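Long-range contact in Phosphoglucomutase/phosphomannomutase family protein (Burkholderia thailandensis, PDB 3UW2), which probably transfers a phosphoryl group between positions of a hexose sugar phosphate, as a metal-dependent member of the phosphohexose mutase family: residues V306-R310 with F439-R443. Numbering follows the deposited sequence.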
loop_
_atom_site.group_PDB
_atom_site.type_symbol
_atom_site.label_atom_id
_atom_site.label_comp_id
_atom_site.label_asym_id
_atom_site.label_seq_id
_atom_site.Cartn_x
_atom_site.Cartn_y
_atom_site.Cartn_z
ATOM N N VAL A 306 11.164 0.940 8.616
ATOM C CA VAL A 306 11.707 0.336 9.812
ATOM C C VAL A 306 11.092 -0.986 10.318
ATOM O O VAL A 306 11.576 -1.557 11.317
ATOM C CB VAL A 306 11.574 1.319 10.958
ATOM C CG1 VAL A 306 12.619 2.460 10.801
ATOM C CG2 VAL A 306 10.109 1.763 11.078
ATOM N N LYS A 307 9.992 -1.425 9.751
ATOM C CA LYS A 307 9.488 -2.780 10.071
ATOM C C LYS A 307 10.166 -3.939 9.302
ATOM O O LYS A 307 9.826 -5.086 9.541
ATOM C CB LYS A 307 7.990 -2.867 9.769
ATOM C CG LYS A 307 7.136 -2.030 10.730
ATOM C CD LYS A 307 5.657 -1.987 10.325
ATOM C CE LYS A 307 4.869 -1.232 11.407
ATOM N NZ LYS A 307 3.389 -1.348 11.244
ATOM N N CYS A 308 11.052 -3.642 8.326
ATOM C CA CYS A 308 11.548 -4.650 7.386
ATOM C C CYS A 308 12.701 -5.445 8.007
ATOM O O CYS A 308 13.357 -4.940 8.876
ATOM C CB CYS A 308 12.006 -4.015 6.089
ATOM S SG CYS A 308 10.596 -3.561 5.034
ATOM N N THR A 309 12.941 -6.661 7.522
ATOM C CA THR A 309 14.064 -7.519 7.992
ATOM C C THR A 309 15.427 -6.810 8.072
ATOM O O THR A 309 15.764 -5.997 7.217
ATOM C CB THR A 309 14.229 -8.792 7.110
ATOM O OG1 THR A 309 15.327 -9.553 7.592
ATOM C CG2 THR A 309 14.488 -8.473 5.704
ATOM N N ARG A 310 16.175 -7.109 9.134
ATOM C CA ARG A 310 17.606 -6.755 9.261
ATOM C C ARG A 310 18.337 -7.179 7.943
ATOM O O ARG A 310 19.286 -6.530 7.509
ATOM C CB ARG A 310 18.201 -7.407 10.545
ATOM C CG ARG A 310 19.496 -6.732 11.057
ATOM C CD ARG A 310 20.047 -7.173 12.434
ATOM N NE ARG A 310 21.130 -8.167 12.353
ATOM C CZ ARG A 310 21.002 -9.397 11.832
ATOM N NH1 ARG A 310 22.042 -10.244 11.815
ATOM N NH2 ARG A 310 19.838 -9.799 11.321
ATOM N N PHE A 439 16.748 -7.553 15.698
ATOM C CA PHE A 439 16.319 -6.184 16.008
ATOM C C PHE A 439 15.000 -6.186 16.711
ATOM O O PHE A 439 14.225 -7.151 16.568
ATOM C CB PHE A 439 16.210 -5.275 14.743
ATOM C CG PHE A 439 14.911 -5.415 14.008
ATOM C CD1 PHE A 439 13.751 -4.708 14.420
ATOM C CD2 PHE A 439 14.833 -6.221 12.869
ATOM C CE1 PHE A 439 12.553 -4.824 13.696
ATOM C CE2 PHE A 439 13.637 -6.370 12.170
ATOM C CZ PHE A 439 12.499 -5.663 12.578
ATOM N N GLY A 440 14.793 -5.148 17.531
ATOM C CA GLY A 440 13.507 -4.852 18.227
ATOM C C GLY A 440 13.008 -3.479 17.739
ATOM O O GLY A 440 13.810 -2.564 17.455
ATOM N N LEU A 441 11.704 -3.349 17.545
ATOM C CA LEU A 441 11.101 -2.086 17.127
ATOM C C LEU A 441 9.941 -1.781 18.070
ATOM O O LEU A 441 9.075 -2.631 18.260
ATOM C CB LEU A 441 10.590 -2.174 15.692
ATOM C CG LEU A 441 9.745 -0.961 15.231
ATOM C CD1 LEU A 441 10.582 0.316 15.100
ATOM C CD2 LEU A 441 8.990 -1.204 13.936
ATOM N N ALA A 442 9.954 -0.596 18.670
ATOM C CA ALA A 442 8.803 -0.011 19.371
ATOM C C ALA A 442 8.522 1.336 18.737
ATOM O O ALA A 442 9.433 2.163 18.615
ATOM C CB ALA A 442 9.109 0.187 20.841
ATOM N N ARG A 443 7.289 1.551 18.298
ATOM C CA ARG A 443 6.943 2.829 17.648
ATOM C C ARG A 443 5.514 3.241 17.928
ATOM O O ARG A 443 4.758 2.503 18.550
ATOM C CB ARG A 443 7.224 2.779 16.135
ATOM C CG ARG A 443 6.243 1.943 15.316
ATOM C CD ARG A 443 6.610 1.917 13.839
ATOM N NE ARG A 443 6.117 3.085 13.119
ATOM C CZ ARG A 443 4.938 3.169 12.496
ATOM N NH1 ARG A 443 4.085 2.137 12.469
ATOM N NH2 ARG A 443 4.622 4.285 11.859
#
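At the interface between the third alpha/beta/alpha domain and the C-terminal domain, the loop 306-310, which joins strand 301-305 to helix 311-318, rests on one face of strand 438-444. Phe439, Leu441 and Arg443 all project from that face toward the loop. The ring of Phe439 meets mainly backbone atoms of the loop: its CE2 lies 3.6 Å from Cys308 O and 4.0 Å from Arg310 N, and its CE1 approaches Val306 O at 4.2 Å. All of these backbone atoms sit obliquely to the ring, while CB of Leu441 lies in the ring plane at its edge. Arg432, on the adjacent strand 431-435, ties the same elements together: its NH1 donates to the carbonyl oxygens of Val306 and Cys308, and it makes a cation-pi contact with Phe439. Leu441 follows along the strand, its CD2 lying against Val306 O at 3.7 Å and, at 3.8 Å, against CG of Lys307. Lys307 leaves the loop pointing away from the strand, but with its chain extended beyond CG (chi2 173°, chi3 175°) it runs past Leu441 and crosses Arg443 at about a right angle. There CE and NZ of Lys307 lie 3.6 and 3.8 Å from Arg443 NH1. Salt bridges to Glu396 and Asp429 hold Lys307 NZ and Arg443 NE in place, and the paired positive charges are consistent with a site for the substrate's phosphate. At the other end, Glu456 of strand 451-457 accepts from Arg310 N and is hydrogen-bonded to Thr309 OG1, which also caps Asn311 N at the start of helix 311-318. The loop between a strand and the following helix thus meets the C-terminal domain where, as in other four-domain phosphohexose mutases, that domain probably closes over the active-site cleft, with Arg443 starting its probable phosphate-binding loop.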